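Local structure of Lmo2125 protein (Listeria monocytogenes serovar 1/2a, 5TU0) at residues A[8-20]-A[58-70]. The protein binds maltose as the solute-binding lipoprotein MalE and probably delivers it to a membrane transporter for uptake. The protein carries 2 engineered substitutions. Numbering follows the deposited sequence. Where two conformers were deposited one is given.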
loop_
_atom_site.group_PDB
_atom_site.type_symbol
_atom_site.label_atom_id
_atom_site.label_comp_id
_atom_site.label_asym_id
_atom_site.label_seq_id
_atom_site.Cartn_x
_atom_site.Cartn_y
_atom_site.Cartn_z
ATOM N N GLU A 8 -23.701 -7.141 31.641
ATOM C CA GLU A 8 -23.876 -6.468 30.369
ATOM C C GLU A 8 -22.523 -6.472 29.637
ATOM O O GLU A 8 -21.665 -5.628 29.888
ATOM C CB GLU A 8 -24.429 -5.056 30.633
ATOM C CG GLU A 8 -25.718 -5.095 31.469
ATOM C CD GLU A 8 -26.221 -3.733 31.938
ATOM O OE1 GLU A 8 -26.990 -3.703 32.924
ATOM O OE2 GLU A 8 -25.855 -2.698 31.345
ATOM N N LYS A 9 -22.370 -7.484 28.773
ATOM C CA LYS A 9 -21.175 -7.803 27.944
ATOM C C LYS A 9 -20.122 -6.720 27.639
ATOM O O LYS A 9 -20.373 -5.525 27.732
ATOM C CB LYS A 9 -21.647 -8.443 26.634
ATOM C CG LYS A 9 -22.536 -7.527 25.806
ATOM C CD LYS A 9 -23.280 -8.242 24.686
ATOM C CE LYS A 9 -24.424 -9.095 25.202
ATOM N NZ LYS A 9 -25.187 -9.706 24.081
ATOM N N THR A 10 -18.934 -7.179 27.257
ATOM C CA THR A 10 -17.796 -6.292 26.989
ATOM C C THR A 10 -17.013 -6.728 25.728
ATOM O O THR A 10 -17.055 -7.902 25.337
ATOM C CB THR A 10 -16.884 -6.192 28.241
ATOM O OG1 THR A 10 -15.795 -5.275 28.005
ATOM C CG2 THR A 10 -16.350 -7.569 28.644
ATOM N N LEU A 11 -16.325 -5.765 25.106
ATOM C CA LEU A 11 -15.575 -5.970 23.863
ATOM C C LEU A 11 -14.210 -5.279 23.962
ATOM O O LEU A 11 -14.134 -4.100 24.298
ATOM C CB LEU A 11 -16.343 -5.355 22.696
ATOM C CG LEU A 11 -15.732 -5.558 21.302
ATOM C CD1 LEU A 11 -16.011 -6.970 20.813
ATOM C CD2 LEU A 11 -16.266 -4.536 20.315
ATOM N N THR A 12 -13.130 -6.006 23.671
ATOM C CA THR A 12 -11.795 -5.411 23.724
ATOM C C THR A 12 -11.299 -5.055 22.322
ATOM O O THR A 12 -11.164 -5.931 21.440
ATOM C CB THR A 12 -10.798 -6.311 24.468
ATOM O OG1 THR A 12 -11.263 -6.507 25.808
ATOM C CG2 THR A 12 -9.431 -5.667 24.522
ATOM N N VAL A 13 -11.003 -3.766 22.137
ATOM C CA VAL A 13 -10.592 -3.225 20.843
ATOM C C VAL A 13 -9.154 -2.797 20.982
ATOM O O VAL A 13 -8.855 -1.964 21.829
ATOM C CB VAL A 13 -11.466 -2.007 20.462
ATOM C CG1 VAL A 13 -10.990 -1.345 19.162
ATOM C CG2 VAL A 13 -12.924 -2.420 20.374
ATOM N N SER A 14 -8.262 -3.407 20.194
ATOM C CA SER A 14 -6.845 -3.075 20.228
ATOM C C SER A 14 -6.426 -2.326 18.977
ATOM O O SER A 14 -6.625 -2.801 17.852
ATOM C CB SER A 14 -5.981 -4.329 20.387
ATOM O OG SER A 14 -4.611 -3.982 20.584
ATOM N N VAL A 15 -5.806 -1.164 19.167
ATOM C CA VAL A 15 -5.352 -0.376 18.042
ATOM C C VAL A 15 -4.022 0.281 18.318
ATOM O O VAL A 15 -3.608 0.435 19.458
ATOM C CB VAL A 15 -6.375 0.726 17.626
ATOM C CG1 VAL A 15 -7.626 0.115 17.023
ATOM C CG2 VAL A 15 -6.724 1.670 18.790
ATOM N N ASP A 16 -3.359 0.653 17.236
ATOM C CA ASP A 16 -2.127 1.387 17.286
ATOM C C ASP A 16 -2.393 2.749 17.925
ATOM O O ASP A 16 -3.516 3.251 17.888
ATOM C CB ASP A 16 -1.614 1.571 15.867
ATOM C CG ASP A 16 -0.259 2.158 15.826
ATOM O OD1 ASP A 16 -0.134 3.391 16.065
ATOM O OD2 ASP A 16 0.673 1.388 15.518
ATOM N N ALA A 17 -1.349 3.340 18.485
ATOM C CA ALA A 17 -1.439 4.647 19.137
ATOM C C ALA A 17 -2.159 5.705 18.315
ATOM O O ALA A 17 -2.943 6.485 18.864
ATOM C CB ALA A 17 -0.051 5.144 19.514
ATOM N N GLY A 18 -1.922 5.713 17.005
ATOM C CA GLY A 18 -2.535 6.696 16.120
ATOM C C GLY A 18 -4.040 6.624 15.965
ATOM O O GLY A 18 -4.642 7.531 15.424
ATOM N N TYR A 19 -4.653 5.547 16.436
ATOM C CA TYR A 19 -6.099 5.400 16.341
ATOM C C TYR A 19 -6.795 5.393 17.701
ATOM O O TYR A 19 -8.016 5.328 17.753
ATOM C CB TYR A 19 -6.451 4.112 15.613
ATOM C CG TYR A 19 -5.821 3.993 14.246
ATOM C CD1 TYR A 19 -6.124 4.896 13.247
ATOM C CD2 TYR A 19 -4.944 2.947 13.947
ATOM C CE1 TYR A 19 -5.547 4.797 11.993
ATOM C CE2 TYR A 19 -4.362 2.842 12.694
ATOM C CZ TYR A 19 -4.668 3.765 11.718
ATOM O OH TYR A 19 -4.093 3.658 10.481
ATOM N N LYS A 20 -6.024 5.480 18.786
ATOM C CA LYS A 20 -6.602 5.413 20.137
ATOM C C LYS A 20 -7.638 6.510 20.376
ATOM O O LYS A 20 -8.756 6.220 20.829
ATOM C CB LYS A 20 -5.501 5.475 21.202
ATOM C CG LYS A 20 -5.963 4.999 22.571
ATOM C CD LYS A 20 -4.912 5.273 23.624
ATOM C CE LYS A 20 -5.372 4.817 24.995
ATOM N NZ LYS A 20 -4.437 5.342 26.023
ATOM N N ALA A 58 -4.559 -18.579 24.917
ATOM C CA ALA A 58 -4.466 -18.187 26.315
ATOM C C ALA A 58 -5.734 -17.464 26.810
ATOM O O ALA A 58 -5.943 -17.319 28.017
ATOM C CB ALA A 58 -3.238 -17.298 26.518
ATOM N N GLY A 59 -6.579 -17.035 25.873
ATOM C CA GLY A 59 -7.778 -16.268 26.177
ATOM C C GLY A 59 -7.451 -14.819 26.499
ATOM O O GLY A 59 -8.280 -14.130 27.079
ATOM N N THR A 60 -6.246 -14.362 26.133
ATOM C CA THR A 60 -5.791 -12.994 26.417
ATOM C C THR A 60 -5.744 -12.044 25.213
ATOM O O THR A 60 -5.359 -10.880 25.370
ATOM C CB THR A 60 -4.361 -13.013 26.997
ATOM O OG1 THR A 60 -3.420 -13.409 25.977
ATOM C CG2 THR A 60 -4.270 -13.957 28.212
ATOM N N ALA A 61 -6.111 -12.515 24.017
ATOM C CA ALA A 61 -6.052 -11.658 22.835
ATOM C C ALA A 61 -7.256 -10.726 22.786
ATOM O O ALA A 61 -8.334 -11.091 23.271
ATOM C CB ALA A 61 -6.044 -12.509 21.576
ATOM N N PRO A 62 -7.096 -9.542 22.167
ATOM C CA PRO A 62 -8.242 -8.641 22.001
ATOM C C PRO A 62 -9.293 -9.280 21.087
ATOM O O PRO A 62 -8.983 -10.220 20.342
ATOM C CB PRO A 62 -7.616 -7.411 21.314
ATOM C CG PRO A 62 -6.459 -7.970 20.572
ATOM C CD PRO A 62 -5.901 -9.015 21.476
ATOM N N ASP A 63 -10.527 -8.785 21.149
ATOM C CA ASP A 63 -11.594 -9.290 20.294
ATOM C C ASP A 63 -11.502 -8.776 18.881
ATOM O O ASP A 63 -11.759 -9.527 17.925
ATOM C CB ASP A 63 -12.947 -8.882 20.849
ATOM C CG ASP A 63 -13.218 -9.490 22.191
ATOM O OD1 ASP A 63 -13.246 -10.732 22.268
ATOM O OD2 ASP A 63 -13.428 -8.720 23.152
ATOM N N VAL A 64 -11.169 -7.492 18.728
ATOM C CA VAL A 64 -11.033 -6.887 17.405
ATOM C C VAL A 64 -9.770 -6.038 17.344
ATOM O O VAL A 64 -9.305 -5.507 18.354
ATOM C CB VAL A 64 -12.246 -6.018 17.011
ATOM C CG1 VAL A 64 -13.505 -6.869 16.861
ATOM C CG2 VAL A 64 -12.456 -4.913 18.024
ATOM N N MET A 65 -9.210 -5.944 16.145
ATOM C CA MET A 65 -7.996 -5.183 15.904
ATOM C C MET A 65 -7.936 -4.844 14.416
ATOM O O MET A 65 -8.854 -5.152 13.676
ATOM C CB MET A 65 -6.792 -6.010 16.367
ATOM C CG MET A 65 -6.541 -7.270 15.545
ATOM S SD MET A 65 -6.136 -8.735 16.530
ATOM C CE MET A 65 -7.813 -9.148 16.995
ATOM N N MET A 66 -6.862 -4.211 13.980
ATOM C CA MET A 66 -6.709 -3.885 12.582
ATOM C C MET A 66 -5.548 -4.675 11.998
ATOM O O MET A 66 -4.703 -5.213 12.727
ATOM C CB MET A 66 -6.473 -2.383 12.414
ATOM C CG MET A 66 -7.623 -1.519 12.926
ATOM S SD MET A 66 -7.228 0.250 12.913
ATOM C CE MET A 66 -6.873 0.497 11.197
ATOM N N SER A 67 -5.515 -4.743 10.670
ATOM C CA SER A 67 -4.434 -5.393 9.959
ATOM C C SER A 67 -4.288 -4.792 8.574
ATOM O O SER A 67 -5.283 -4.401 7.953
ATOM C CB SER A 67 -4.696 -6.893 9.821
ATOM O OG SER A 67 -3.698 -7.525 9.016
ATOM N N ALA A 68 -3.042 -4.692 8.110
ATOM C CA ALA A 68 -2.791 -4.315 6.731
ATOM C C ALA A 68 -3.491 -5.360 5.867
ATOM O O ALA A 68 -3.561 -6.541 6.250
ATOM C CB ALA A 68 -1.308 -4.324 6.432
ATOM N N PHE A 69 -3.986 -4.945 4.700
ATOM C CA PHE A 69 -4.667 -5.866 3.781
ATOM C C PHE A 69 -3.795 -7.065 3.400
ATOM O O PHE A 69 -4.291 -8.188 3.311
ATOM C CB PHE A 69 -5.080 -5.180 2.463
ATOM C CG PHE A 69 -6.203 -4.177 2.583
ATOM C CD1 PHE A 69 -7.277 -4.379 3.447
ATOM C CD2 PHE A 69 -6.238 -3.082 1.737
ATOM C CE1 PHE A 69 -8.315 -3.463 3.516
ATOM C CE2 PHE A 69 -7.277 -2.174 1.795
ATOM C CZ PHE A 69 -8.322 -2.376 2.687
ATOM N N ASP A 70 -2.500 -6.832 3.221
ATOM C CA ASP A 70 -1.607 -7.912 2.767
ATOM C C ASP A 70 -1.440 -9.131 3.693
ATOM O O ASP A 70 -0.977 -10.190 3.234
ATOM C CB ASP A 70 -0.230 -7.356 2.331
ATOM C CG ASP A 70 0.537 -6.654 3.459
ATOM O OD1 ASP A 70 0.274 -6.876 4.660
ATOM O OD2 ASP A 70 1.448 -5.867 3.112
HETATM O O HOH W 1 -4.880 -3.076 15.779
#
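V13 and V64 meet where strands 10-15 and 64-68 run side by side, 24° from parallel. V64 N donates to T12 O and S14 N to V64 O (3.0 Å), making a single parallel bridge. L11, V13 and V64 form the packed, buried side, apolar chains suited to a core; L11 and V64 also touch W291 of helix 285-295. D63 extends the pairing with its side chain: OD2 takes T12 N at 2.8 Å through its anti lone pair, almost straight (174°). OD1 is held by S282 and N284, so the buried acid has partners at both oxygens. By contrast, P62 and T12 lie on the more exposed face, where P62 CB, on a ring without an N-H to satisfy, rests 3.6 Å from S14 CB. Past S14 the strands separate, and a water accepts from M66 N and donates to S14 O. There the long unbranched M66 chain, bent at chi3, brings CE over the ring of Y19, whose OH bonds E310 and K274; SD completes a Met-aromatic contact. The helix-strand-helix connection, with 10-15 between 37-42 and 64-68, is that of the alpha/beta lobes of solute-binding proteins; here 64-68 leads to D70 in the maltose pocket.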